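Side-chain contacts in putative ManD family dehydratase (Pantoea ananatis, PDB 3T6C), which dehydrates D-gluconate to 2-dehydro-3-deoxy-D-gluconate with low activity in vitro, using one magnesium ion per subunit: residues A[257-262]-A[269-274]; A[278-283]-A[307-312]; A[221-226]-A[249-254]; A[161-166]-A[235-240]. All coordinates share one frame; numbering follows the deposited sequence. Where two conformers were deposited one is given.

Interaction 1: A[257-262]-A[269-274]; sequences IHMAKA and FFLEDP. With MG (magnesium ion), chain C; GCO (D-gluconic acid), chain D.
L271 reaches out from its strand toward helix 253-262 and divides its two methyls between neighbouring helical residues. CD2 settles against A260, 3.9 Å from A260 CA and nearly as close to A260 CB, while CD1 lies 4.1 Å from M259 SD. The small methyl of alanine suits this place, because it lets the branched leucine come right up to the helix. M259 leaves the helix with CG anti to its backbone N (chi1 172°), and a bend at the last torsion (chi3 -76°) turns the CE methyl aside, so that the sulfur is what faces L271, the two side chains slanting past each other. Helix 253-262 and strand 270-272 are the second half of a beta-alpha-beta unit that begins with strand 242-246, within the barrel domain of the enolase superfamily. L271 points outward to the helix layer; the next residue, E272, turns to the catalytic end. Its side chain runs out extended beyond CG, and OE2 binds the magnesium ion at 2.0 Å. D-gluconic acid chelates the same ion through O1B, at 2.1 Å, and O2, at 2.2 Å, and D246 and E298 supply the remaining protein ligands. D273 acts from the second shell: its OD2 accepts a hydrogen bond of 2.7 Å from the water that is itself bound to the metal.

Interaction 2: A[278-283]-A[307-312]; sequences ENTEWL and KPLIDN. With EDO (1,2-ethanediol), chain H.
The backbones come closest at T280 and L309, whose CA atoms are 7.7 Å apart, where the turn 278-283 leading into helix 283-289 faces the end of helix 303-311. L309 carries the contact. Its CG stands anti to the carbonyl carbon (chi1 -65°), which carries the branched end across to the turn, and both methyls are used: CD1 lies 3.8 Å from L283 CD1, and CD2 rests 3.9 Å from T280 CB. L309 meets each of the two side chains at about a right angle, so its fork sits across T280 and L283. Threonine fits here because its CG2 methyl offers the leucine an apolar surface, 4.0 Å from L309 CD1, while OG1 makes a weak hydrogen bond to the carbonyl of P277. The contact joins two successive beta-alpha units of the enolase-type barrel, the segment before helix 283-289 and helix 303-311, with strand 294-296 between them in the chain. At the end of helix 303-311, N312 folds its side chain back, and N312 ND2 donates to P308 O at 2.9 Å, tilted from the carbonyl plane; the same oxygen accepts from N312 N, so two donors grip it. K307, one turn before D311, forms a salt bridge with it: K307 NZ meets the syn lone pair of D311 OD2 at 2.8 Å, and it forms a second with E281 of a neighbouring subunit. N279 ND2 holds O2 of a 1,2-ethanediol molecule, probably from the crystallisation liquor, at 3.0 Å, in a bond of 161°.

Interaction 3: A[221-226]-A[249-254]; sequences AYAKSI and ERITPI
Y222 and I251 pack where helix 219-237 passes the loop that leads from strand 242-246 into helix 253-262, the next helix of the enolase-type barrel. The contact across is apolar. I251 CG2 approaches the edge of the Y222 ring in its plane, 3.6 Å from Y222 CD2 and 3.7 Å from Y222 CE2, and the two side chains cross at about a right angle. Isoleucine suits the place through its beta branch: with CG1 set between the backbone N and carbonyl carbon (chi1 57°), CG2 is the methyl presented to the tyrosine. The same methyl also lies 4.3 Å from CB of A223, whose small side chain allows the loop to lie near the helix.

The polar interactions lie to the sides. Y222 OH hydrogen-bonds to H245 NE2 on strand 242-246, whose neighbour D246 is a magnesium ligand, so the ring spans from helix to strand. R250 turns its end away from the helix, where it makes a cation-pi contact with F217 and NE bonds to the carboxyl-terminal P440 O. T252 is the N-cap of helix 253-262. Within helix 219-237, S225 OG donates to Y222 O at 2.8 Å, in the carbonyl plane and on a lone pair.

Interaction 4: A[161-166]-A[235-240]; sequences DSARAK and NKLGFS
L237, the last residue of helix 219-237, projects its forked end between A163 and R164, giving one methyl to each. CD1 lies 3.7 Å from A163 CB, and CD2 lies over one face of the R164 guanidinium, 4.0 Å from R164 NH2. The leucine owes this reach to its torsions: CG anti to the carbonyl carbon (chi1 -54°), with an extended second step, swings the two methyls across to helix 156-168. A163, buried in a contact otherwise near the surface, offers only a methyl, and the leucine can lie close to the helix.

R164 sets out with CG anti to its backbone N (chi1 175°), then bends at chi3 (-69°), which brings the flat end back over L237. The two side chains slant past one another. The guanidinium thus offers a flat, weakly hydrated face to a methyl while its N-H groups point outward in the plane. K236 O stands near the guanidinium plane at its edge, 3.6 Å from R164 NH2, a distance too long to count as a bond. The main polar partner is E160, one turn earlier on the same helix, which forms a salt bridge with NH2; D161 OD1 adds a long one, 3.9 Å from R164 NH1 and in the plane of the group. K236 carries its amino end away from the contact.

The contact joins helices 156-168 and 219-237, neighbours in the outer helical layer of the enolase-type barrel.

How the interactions relate
All four contacts lie in the enolase C-terminal barrel domain, and along the chain interactions 3, 1 and 2 follow in series, while interaction 4 alternates with interaction 3 through their shared helix 219-237. Interactions 1 and 3 are the closest pair, with centres 9 Å apart: both use helix 253-262, and M259 CE packs against A223, I226 and I251. Interaction 2 touches both: L283 rests on P274 of interaction 1, and W282 packs on P253 of interaction 3. Interaction 4 stands apart, its centre 20 Å from interaction 1 and 33 Å from interaction 2. Interactions 1, 2 and 3 thus join successive beta-alpha units of the barrel, and interaction 1 reaches the metal site through E272.

Interaction 1: A[257-262]-A[269-274]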
loop_
_atom_site.group_PDB
_atom_site.type_symbol
_atom_site.label_atom_id
_atom_site.label_comp_id
_atom_site.label_asym_id
_atom_site.label_seq_id
_atom_site.Cartn_x
_atom_site.Cartn_y
_atom_site.Cartn_z
ATOM N N ILE A 257 6.852 20.942 7.987
ATOM C CA ILE A 257 7.701 19.753 8.103
ATOM C C ILE A 257 9.111 20.213 8.455
ATOM O O ILE A 257 9.716 19.685 9.410
ATOM C CB ILE A 257 7.686 18.923 6.817
ATOM C CG1 ILE A 257 6.280 18.380 6.614
ATOM C CG2 ILE A 257 8.739 17.795 6.881
ATOM C CD1 ILE A 257 6.033 17.568 5.296
ATOM N N HIS A 258 9.644 21.223 7.732
ATOM C CA HIS A 258 10.968 21.705 8.074
ATOM C C HIS A 258 11.017 22.228 9.540
ATOM O O HIS A 258 11.948 21.908 10.298
ATOM C CB HIS A 258 11.372 22.828 7.112
ATOM C CG HIS A 258 12.668 23.474 7.483
ATOM N ND1 HIS A 258 13.876 23.075 6.962
ATOM C CD2 HIS A 258 12.947 24.447 8.387
ATOM C CE1 HIS A 258 14.840 23.806 7.490
ATOM N NE2 HIS A 258 14.310 24.628 8.375
ATOM N N MET A 259 9.982 22.967 9.970
ATOM C CA MET A 259 9.950 23.489 11.326
ATOM C C MET A 259 9.938 22.320 12.321
ATOM O O MET A 259 10.683 22.363 13.326
ATOM C CB MET A 259 8.697 24.379 11.544
ATOM C CG MET A 259 8.528 24.781 13.069
ATOM S SD MET A 259 7.001 25.741 13.383
ATOM C CE MET A 259 7.729 27.167 12.703
ATOM N N ALA A 260 9.081 21.301 12.114
ATOM C CA ALA A 260 9.076 20.154 13.044
ATOM C C ALA A 260 10.511 19.547 13.162
ATOM O O ALA A 260 11.013 19.243 14.276
ATOM C CB ALA A 260 8.069 19.093 12.546
ATOM N N LYS A 261 11.184 19.376 12.037
ATOM C CA LYS A 261 12.541 18.814 12.079
ATOM C C LYS A 261 13.521 19.735 12.786
ATOM O O LYS A 261 14.407 19.280 13.551
ATOM C CB LYS A 261 13.000 18.539 10.636
ATOM C CG LYS A 261 12.165 17.426 10.001
ATOM C CD LYS A 261 12.360 17.335 8.489
ATOM C CE LYS A 261 13.728 16.813 8.111
ATOM N NZ LYS A 261 13.923 16.762 6.600
ATOM N N ALA A 262 13.432 21.034 12.484
ATOM C CA ALA A 262 14.334 22.034 13.085
ATOM C C ALA A 262 14.170 22.177 14.558
ATOM O O ALA A 262 15.100 22.612 15.244
ATOM C CB ALA A 262 14.128 23.398 12.406
ATOM N N PHE A 269 7.461 19.374 23.982
ATOM C CA PHE A 269 6.443 18.441 24.429
ATOM C C PHE A 269 5.475 18.178 23.262
ATOM O O PHE A 269 5.089 17.019 23.012
ATOM C CB PHE A 269 5.721 19.005 25.679
ATOM C CG PHE A 269 4.673 18.095 26.228
ATOM C CD1 PHE A 269 5.026 17.075 27.089
ATOM C CD2 PHE A 269 3.322 18.328 25.960
ATOM C CE1 PHE A 269 4.064 16.214 27.640
ATOM C CE2 PHE A 269 2.348 17.439 26.506
ATOM C CZ PHE A 269 2.740 16.398 27.327
ATOM N N PHE A 270 5.059 19.240 22.581
ATOM C CA PHE A 270 4.449 19.065 21.266
ATOM C C PHE A 270 4.529 20.328 20.432
ATOM O O PHE A 270 4.676 21.412 20.990
ATOM C CB PHE A 270 3.031 18.445 21.319
ATOM C CG PHE A 270 1.906 19.281 21.981
ATOM C CD1 PHE A 270 1.542 20.558 21.573
ATOM C CD2 PHE A 270 1.124 18.687 22.986
ATOM C CE1 PHE A 270 0.427 21.259 22.129
ATOM C CE2 PHE A 270 0.023 19.380 23.558
ATOM C CZ PHE A 270 -0.325 20.659 23.140
ATOM N N LEU A 271 4.452 20.153 19.118
ATOM C CA LEU A 271 4.214 21.229 18.121
ATOM C C LEU A 271 2.767 21.069 17.676
ATOM O O LEU A 271 2.377 19.969 17.192
ATOM C CB LEU A 271 5.161 21.066 16.934
ATOM C CG LEU A 271 4.911 22.026 15.774
ATOM C CD1 LEU A 271 5.150 23.504 16.252
ATOM C CD2 LEU A 271 5.826 21.643 14.616
ATOM N N GLU A 272 1.988 22.133 17.842
ATOM C CA GLU A 272 0.534 22.035 17.651
ATOM C C GLU A 272 0.108 22.650 16.295
ATOM O O GLU A 272 0.670 23.673 15.814
ATOM C CB GLU A 272 -0.168 22.748 18.811
ATOM C CG GLU A 272 -1.689 22.854 18.738
ATOM C CD GLU A 272 -2.184 23.774 19.823
ATOM O OE1 GLU A 272 -1.415 24.018 20.807
ATOM O OE2 GLU A 272 -3.369 24.184 19.742
ATOM N N ASP A 273 -0.857 22.013 15.662
ATOM C CA ASP A 273 -1.512 22.461 14.421
ATOM C C ASP A 273 -0.518 22.877 13.339
ATOM O O ASP A 273 -0.589 23.977 12.777
ATOM C CB ASP A 273 -2.533 23.574 14.697
ATOM C CG ASP A 273 -3.791 23.056 15.461
ATOM O OD1 ASP A 273 -3.837 21.867 15.839
ATOM O OD2 ASP A 273 -4.753 23.855 15.697
ATOM N N PRO A 274 0.406 21.972 13.017
ATOM C CA PRO A 274 1.324 22.311 11.918
ATOM C C PRO A 274 0.573 22.424 10.569
ATOM O O PRO A 274 1.119 23.074 9.644
ATOM C CB PRO A 274 2.254 21.078 11.886
ATOM C CG PRO A 274 1.356 19.915 12.418
ATOM C CD PRO A 274 0.702 20.650 13.606
HETATM MG MG MG C . -4.062 26.051 19.250
HETATM C C1 GCO D . -5.326 27.419 21.500
HETATM C C2 GCO D . -6.076 27.932 20.329
HETATM C C3 GCO D . -6.847 29.214 20.577
HETATM C C4 GCO D . -7.792 29.503 19.429
HETATM C C5 GCO D . -9.067 30.114 19.955
HETATM C C6 GCO D . -10.086 30.417 18.870
HETATM O O1A GCO D . -5.666 27.693 22.689
HETATM O O1B GCO D . -4.408 26.560 21.292
HETATM O O2 GCO D . -5.251 27.869 19.195
HETATM O O3 GCO D . -5.903 30.206 20.743
HETATM O O4 GCO D . -7.138 30.397 18.547
HETATM O O5 GCO D . -9.623 29.243 20.868
HETATM O O6 GCO D . -11.304 30.956 19.345
HETATM O O HOH W 1 -3.868 25.946 17.166
#

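Interaction 2: A[278-283]-A[307-312]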
loop_
_atom_site.group_PDB
_atom_site.type_symbol
_atom_site.label_atom_id
_atom_site.label_comp_id
_atom_site.label_asym_id
_atom_site.label_seq_id
_atom_site.Cartn_x
_atom_site.Cartn_y
_atom_site.Cartn_z
ATOM N N GLU A 278 -7.898 21.014 6.481
ATOM C CA GLU A 278 -8.033 20.723 5.066
ATOM C C GLU A 278 -6.746 20.138 4.465
ATOM O O GLU A 278 -6.787 19.649 3.328
ATOM C CB GLU A 278 -8.438 21.999 4.339
ATOM C CG GLU A 278 -9.833 22.521 4.775
ATOM C CD GLU A 278 -9.830 23.536 5.940
ATOM O OE1 GLU A 278 -8.805 23.688 6.646
ATOM O OE2 GLU A 278 -10.878 24.194 6.103
ATOM N N ASN A 279 -5.617 20.267 5.172
ATOM C CA ASN A 279 -4.296 19.729 4.769
ATOM C C ASN A 279 -3.834 18.471 5.496
ATOM O O ASN A 279 -2.611 18.214 5.566
ATOM C CB ASN A 279 -3.209 20.789 4.722
ATOM C CG ASN A 279 -3.351 21.736 3.519
ATOM O OD1 ASN A 279 -3.726 21.302 2.421
ATOM N ND2 ASN A 279 -3.013 23.024 3.719
ATOM N N THR A 280 -4.730 17.821 6.234
ATOM C CA THR A 280 -4.335 16.612 6.979
ATOM C C THR A 280 -3.589 15.530 6.194
ATOM O O THR A 280 -2.790 14.814 6.779
ATOM C CB THR A 280 -5.548 15.944 7.690
ATOM O OG1 THR A 280 -6.587 15.728 6.755
ATOM C CG2 THR A 280 -6.024 16.837 8.840
ATOM N N GLU A 281 -3.763 15.446 4.886
ATOM C CA GLU A 281 -3.041 14.432 4.093
ATOM C C GLU A 281 -1.525 14.684 4.101
ATOM O O GLU A 281 -0.770 13.789 3.838
ATOM C CB GLU A 281 -3.603 14.412 2.656
ATOM C CG GLU A 281 -4.967 13.731 2.641
ATOM C CD GLU A 281 -5.690 13.819 1.297
ATOM O OE1 GLU A 281 -5.154 14.442 0.346
ATOM O OE2 GLU A 281 -6.839 13.309 1.241
ATOM N N TRP A 282 -1.090 15.902 4.439
ATOM C CA TRP A 282 0.330 16.176 4.474
ATOM C C TRP A 282 1.026 15.570 5.714
ATOM O O TRP A 282 2.268 15.535 5.784
ATOM C CB TRP A 282 0.526 17.715 4.471
ATOM C CG TRP A 282 0.317 18.329 3.108
ATOM C CD1 TRP A 282 -0.885 18.751 2.535
ATOM C CD2 TRP A 282 1.342 18.551 2.128
ATOM N NE1 TRP A 282 -0.616 19.234 1.271
ATOM C CE2 TRP A 282 0.721 19.108 0.985
ATOM C CE3 TRP A 282 2.725 18.337 2.110
ATOM C CZ2 TRP A 282 1.435 19.466 -0.166
ATOM C CZ3 TRP A 282 3.446 18.702 0.948
ATOM C CH2 TRP A 282 2.809 19.254 -0.162
ATOM N N LEU A 283 0.256 15.165 6.716
ATOM C CA LEU A 283 0.898 14.628 7.914
ATOM C C LEU A 283 1.562 13.284 7.625
ATOM O O LEU A 283 2.491 12.943 8.369
ATOM C CB LEU A 283 -0.090 14.509 9.108
ATOM C CG LEU A 283 -0.446 15.894 9.645
ATOM C CD1 LEU A 283 -1.641 15.752 10.626
ATOM C CD2 LEU A 283 0.725 16.511 10.367
ATOM N N LYS A 307 -10.185 10.662 12.640
ATOM C CA LYS A 307 -9.990 9.210 12.699
ATOM C C LYS A 307 -8.743 8.751 11.921
ATOM O O LYS A 307 -7.925 7.993 12.460
ATOM C CB LYS A 307 -11.277 8.475 12.252
ATOM C CG LYS A 307 -11.147 6.932 12.505
ATOM C CD LYS A 307 -12.481 6.291 12.035
ATOM C CE LYS A 307 -12.417 4.784 12.081
ATOM N NZ LYS A 307 -11.381 4.239 11.163
ATOM N N PRO A 308 -8.550 9.204 10.658
ATOM C CA PRO A 308 -7.382 8.728 9.919
ATOM C C PRO A 308 -6.078 9.139 10.604
ATOM O O PRO A 308 -5.068 8.400 10.531
ATOM C CB PRO A 308 -7.527 9.404 8.535
ATOM C CG PRO A 308 -9.009 9.723 8.445
ATOM C CD PRO A 308 -9.433 10.049 9.825
ATOM N N LEU A 309 -6.075 10.272 11.294
ATOM C CA LEU A 309 -4.810 10.713 11.884
ATOM C C LEU A 309 -4.479 9.802 13.047
ATOM O O LEU A 309 -3.297 9.442 13.247
ATOM C CB LEU A 309 -4.924 12.123 12.439
ATOM C CG LEU A 309 -5.179 13.223 11.396
ATOM C CD1 LEU A 309 -5.037 14.613 12.001
ATOM C CD2 LEU A 309 -4.411 13.110 10.143
ATOM N N ILE A 310 -5.510 9.403 13.789
ATOM C CA ILE A 310 -5.264 8.576 14.977
ATOM C C ILE A 310 -4.919 7.164 14.507
ATOM O O ILE A 310 -3.944 6.558 14.985
ATOM C CB ILE A 310 -6.458 8.619 15.919
ATOM C CG1 ILE A 310 -6.609 10.036 16.516
ATOM C CG2 ILE A 310 -6.253 7.575 17.049
ATOM C CD1 ILE A 310 -7.984 10.215 17.241
ATOM N N ASP A 311 -5.664 6.634 13.534
ATOM C CA ASP A 311 -5.417 5.283 13.008
ATOM C C ASP A 311 -4.008 5.100 12.519
ATOM O O ASP A 311 -3.427 4.052 12.734
ATOM C CB ASP A 311 -6.348 5.026 11.790
ATOM C CG ASP A 311 -7.715 4.520 12.200
ATOM O OD1 ASP A 311 -7.829 3.884 13.279
ATOM O OD2 ASP A 311 -8.637 4.684 11.391
ATOM N N ASN A 312 -3.490 6.120 11.859
ATOM C CA ASN A 312 -2.193 6.062 11.185
ATOM C C ASN A 312 -1.031 6.615 12.029
ATOM O O ASN A 312 0.110 6.774 11.536
ATOM C CB ASN A 312 -2.287 6.670 9.791
ATOM C CG ASN A 312 -3.150 5.847 8.890
ATOM O OD1 ASN A 312 -2.762 4.726 8.517
ATOM N ND2 ASN A 312 -4.319 6.358 8.548
HETATM C C1 EDO H . -0.941 26.710 0.580
HETATM O O1 EDO H . -1.829 27.047 -0.551
HETATM C C2 EDO H . -1.361 25.487 1.427
HETATM O O2 EDO H . -2.779 25.364 1.827
#

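Interaction 3: A[221-226]-A[249-254]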
loop_
_atom_site.group_PDB
_atom_site.type_symbol
_atom_site.label_atom_id
_atom_site.label_comp_id
_atom_site.label_asym_id
_atom_site.label_seq_id
_atom_site.Cartn_x
_atom_site.Cartn_y
_atom_site.Cartn_z
ATOM N N ALA A 221 8.918 34.731 7.779
ATOM C CA ALA A 221 9.652 35.324 8.895
ATOM C C ALA A 221 9.263 34.661 10.200
ATOM O O ALA A 221 10.108 34.444 11.076
ATOM C CB ALA A 221 9.386 36.851 8.925
ATOM N N TYR A 222 7.992 34.354 10.344
ATOM C CA TYR A 222 7.512 33.594 11.519
ATOM C C TYR A 222 8.259 32.239 11.619
ATOM O O TYR A 222 8.863 31.930 12.664
ATOM C CB TYR A 222 5.989 33.426 11.440
ATOM C CG TYR A 222 5.542 32.263 12.294
ATOM C CD1 TYR A 222 5.571 32.331 13.695
ATOM C CD2 TYR A 222 5.125 31.118 11.702
ATOM C CE1 TYR A 222 5.205 31.180 14.466
ATOM C CE2 TYR A 222 4.751 30.000 12.437
ATOM C CZ TYR A 222 4.787 30.030 13.807
ATOM O OH TYR A 222 4.424 28.874 14.483
ATOM N N ALA A 223 8.244 31.429 10.552
ATOM C CA ALA A 223 8.783 30.047 10.637
ATOM C C ALA A 223 10.245 30.100 11.021
ATOM O O ALA A 223 10.689 29.348 11.871
ATOM C CB ALA A 223 8.634 29.336 9.316
ATOM N N LYS A 224 10.992 31.021 10.416
ATOM C CA LYS A 224 12.443 31.100 10.718
ATOM C C LYS A 224 12.688 31.549 12.160
ATOM O O LYS A 224 13.698 31.167 12.764
ATOM C CB LYS A 224 13.151 32.004 9.694
ATOM C CG LYS A 224 13.096 31.471 8.268
ATOM C CD LYS A 224 13.702 32.490 7.291
ATOM C CE LYS A 224 13.777 31.968 5.858
ATOM N NZ LYS A 224 12.538 32.242 5.093
ATOM N N SER A 225 11.785 32.316 12.744
ATOM C CA SER A 225 12.017 32.849 14.070
ATOM C C SER A 225 11.948 31.751 15.117
ATOM O O SER A 225 12.527 31.889 16.216
ATOM C CB SER A 225 11.004 33.964 14.402
ATOM O OG SER A 225 9.721 33.462 14.813
ATOM N N ILE A 226 11.213 30.688 14.801
ATOM C CA ILE A 226 10.828 29.747 15.856
ATOM C C ILE A 226 11.988 28.862 16.410
ATOM O O ILE A 226 12.154 28.748 17.631
ATOM C CB ILE A 226 9.553 28.955 15.458
ATOM C CG1 ILE A 226 8.313 29.862 15.429
ATOM C CG2 ILE A 226 9.219 27.840 16.504
ATOM C CD1 ILE A 226 8.113 30.800 16.681
ATOM N N GLU A 249 -1.736 26.639 12.114
ATOM C CA GLU A 249 -1.959 26.520 10.641
ATOM C C GLU A 249 -1.418 27.720 9.821
ATOM O O GLU A 249 -1.900 27.945 8.714
ATOM C CB GLU A 249 -3.456 26.241 10.283
ATOM C CG GLU A 249 -4.488 27.348 10.717
ATOM C CD GLU A 249 -5.968 27.059 10.340
ATOM O OE1 GLU A 249 -6.249 25.978 9.776
ATOM O OE2 GLU A 249 -6.822 27.966 10.579
ATOM N N ARG A 250 -0.387 28.412 10.330
ATOM C CA ARG A 250 0.029 29.684 9.726
ATOM C C ARG A 250 1.090 29.559 8.653
ATOM O O ARG A 250 1.564 30.576 8.149
ATOM C CB ARG A 250 0.529 30.642 10.816
ATOM C CG ARG A 250 -0.569 31.176 11.693
ATOM C CD ARG A 250 -1.421 32.159 10.929
ATOM N NE ARG A 250 -2.482 32.794 11.744
ATOM C CZ ARG A 250 -2.651 34.102 11.902
ATOM N NH1 ARG A 250 -1.816 34.999 11.361
ATOM N NH2 ARG A 250 -3.706 34.525 12.607
ATOM N N ILE A 251 1.496 28.343 8.282
ATOM C CA ILE A 251 2.571 28.175 7.297
ATOM C C ILE A 251 2.203 27.050 6.317
ATOM O O ILE A 251 1.255 26.280 6.575
ATOM C CB ILE A 251 3.941 27.850 7.965
ATOM C CG1 ILE A 251 3.824 26.589 8.819
ATOM C CG2 ILE A 251 4.379 29.029 8.895
ATOM C CD1 ILE A 251 5.082 26.352 9.708
ATOM N N THR A 252 2.911 26.957 5.210
ATOM C CA THR A 252 2.606 25.870 4.269
ATOM C C THR A 252 3.034 24.514 4.825
ATOM O O THR A 252 3.926 24.454 5.689
ATOM C CB THR A 252 3.360 26.036 2.931
ATOM O OG1 THR A 252 4.766 25.968 3.151
ATOM C CG2 THR A 252 2.957 27.360 2.213
ATOM N N PRO A 253 2.443 23.408 4.338
ATOM C CA PRO A 253 2.801 22.121 4.955
ATOM C C PRO A 253 4.295 21.776 4.889
ATOM O O PRO A 253 4.869 21.307 5.887
ATOM C CB PRO A 253 1.926 21.106 4.181
ATOM C CG PRO A 253 0.651 21.930 3.782
ATOM C CD PRO A 253 1.253 23.325 3.451
ATOM N N ILE A 254 4.948 22.033 3.761
ATOM C CA ILE A 254 6.329 21.646 3.662
ATOM C C ILE A 254 7.151 22.488 4.649
ATOM O O ILE A 254 8.112 22.005 5.272
ATOM C CB ILE A 254 6.825 21.740 2.221
ATOM C CG1 ILE A 254 8.236 21.178 2.083
ATOM C CG2 ILE A 254 6.810 23.177 1.757
ATOM C CD1 ILE A 254 8.367 19.696 2.404
#

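Interaction 4: A[161-166]-A[235-240]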
loop_
_atom_site.group_PDB
_atom_site.type_symbol
_atom_site.label_atom_id
_atom_site.label_comp_id
_atom_site.label_asym_id
_atom_site.label_seq_id
_atom_site.Cartn_x
_atom_site.Cartn_y
_atom_site.Cartn_z
ATOM N N ASP A 161 11.429 35.715 30.087
ATOM C CA ASP A 161 11.045 36.216 31.405
ATOM C C ASP A 161 9.665 35.701 31.794
ATOM O O ASP A 161 9.396 35.383 32.945
ATOM C CB ASP A 161 10.990 37.751 31.421
ATOM C CG ASP A 161 12.371 38.409 31.392
ATOM O OD1 ASP A 161 13.356 37.809 31.852
ATOM O OD2 ASP A 161 12.433 39.548 30.894
ATOM N N SER A 162 8.757 35.672 30.840
ATOM C CA SER A 162 7.413 35.178 31.107
ATOM C C SER A 162 7.426 33.686 31.497
ATOM O O SER A 162 6.752 33.245 32.442
ATOM C CB SER A 162 6.553 35.366 29.858
ATOM O OG SER A 162 5.241 34.823 30.126
ATOM N N ALA A 163 8.184 32.906 30.748
ATOM C CA ALA A 163 8.242 31.467 31.013
ATOM C C ALA A 163 8.869 31.224 32.389
ATOM O O ALA A 163 8.400 30.365 33.128
ATOM C CB ALA A 163 9.001 30.752 29.927
ATOM N N ARG A 164 9.927 31.966 32.722
ATOM C CA ARG A 164 10.610 31.789 33.997
ATOM C C ARG A 164 9.625 32.082 35.123
ATOM O O ARG A 164 9.581 31.365 36.109
ATOM C CB ARG A 164 11.824 32.704 34.083
ATOM C CG ARG A 164 12.466 32.636 35.430
ATOM C CD ARG A 164 13.802 33.407 35.473
ATOM N NE ARG A 164 14.823 32.738 34.657
ATOM C CZ ARG A 164 15.350 33.269 33.558
ATOM N NH1 ARG A 164 14.944 34.482 33.173
ATOM N NH2 ARG A 164 16.299 32.599 32.864
ATOM N N ALA A 165 8.786 33.112 34.971
ATOM C CA ALA A 165 7.789 33.417 35.991
ATOM C C ALA A 165 6.786 32.256 36.145
ATOM O O ALA A 165 6.482 31.867 37.271
ATOM C CB ALA A 165 7.020 34.711 35.646
ATOM N N LYS A 166 6.301 31.685 35.024
ATOM C CA LYS A 166 5.384 30.533 35.084
ATOM C C LYS A 166 6.036 29.344 35.822
ATOM O O LYS A 166 5.382 28.644 36.613
ATOM C CB LYS A 166 4.954 30.090 33.687
ATOM C CG LYS A 166 4.200 31.158 32.878
ATOM C CD LYS A 166 2.994 31.755 33.545
ATOM C CE LYS A 166 2.378 32.706 32.518
ATOM N NZ LYS A 166 1.162 33.371 33.052
ATOM N N ASN A 235 18.652 27.354 26.170
ATOM C CA ASN A 235 19.913 27.865 26.699
ATOM C C ASN A 235 19.715 28.498 28.071
ATOM O O ASN A 235 20.551 28.336 28.970
ATOM C CB ASN A 235 20.496 28.889 25.726
ATOM C CG ASN A 235 21.854 29.434 26.180
ATOM O OD1 ASN A 235 22.650 28.715 26.788
ATOM N ND2 ASN A 235 22.120 30.692 25.876
ATOM N N LYS A 236 18.642 29.270 28.198
ATOM C CA LYS A 236 18.357 30.021 29.429
ATOM C C LYS A 236 17.577 29.239 30.510
ATOM O O LYS A 236 17.778 29.480 31.721
ATOM C CB LYS A 236 17.644 31.336 29.064
ATOM C CG LYS A 236 18.455 32.336 28.196
ATOM C CD LYS A 236 19.831 32.598 28.756
ATOM C CE LYS A 236 20.596 33.582 27.893
ATOM N NZ LYS A 236 21.800 34.104 28.632
ATOM N N LEU A 237 16.582 28.450 30.089
ATOM C CA LEU A 237 15.705 27.730 31.015
ATOM C C LEU A 237 16.037 26.272 31.263
ATOM O O LEU A 237 15.573 25.698 32.284
ATOM C CB LEU A 237 14.263 27.758 30.503
ATOM C CG LEU A 237 13.606 29.094 30.164
ATOM C CD1 LEU A 237 12.176 28.882 29.665
ATOM C CD2 LEU A 237 13.675 30.031 31.345
ATOM N N GLY A 238 16.860 25.676 30.400
ATOM C CA GLY A 238 17.180 24.266 30.579
ATOM C C GLY A 238 16.197 23.265 29.968
ATOM O O GLY A 238 15.199 23.664 29.369
ATOM N N PHE A 239 16.500 21.971 30.107
ATOM C CA PHE A 239 15.689 20.895 29.516
ATOM C C PHE A 239 14.730 20.196 30.452
ATOM O O PHE A 239 14.020 19.286 30.032
ATOM C CB PHE A 239 16.612 19.857 28.812
ATOM C CG PHE A 239 17.109 20.318 27.472
ATOM C CD1 PHE A 239 16.420 19.960 26.303
ATOM C CD2 PHE A 239 18.222 21.130 27.352
ATOM C CE1 PHE A 239 16.849 20.391 25.064
ATOM C CE2 PHE A 239 18.659 21.567 26.092
ATOM C CZ PHE A 239 17.930 21.188 24.930
ATOM N N SER A 240 14.654 20.577 31.718
ATOM C CA SER A 240 13.691 19.895 32.570
ATOM C C SER A 240 12.277 20.326 32.264
ATOM O O SER A 240 11.367 19.498 32.233
ATOM C CB SER A 240 13.964 20.132 34.045
ATOM O OG SER A 240 15.270 19.682 34.368
#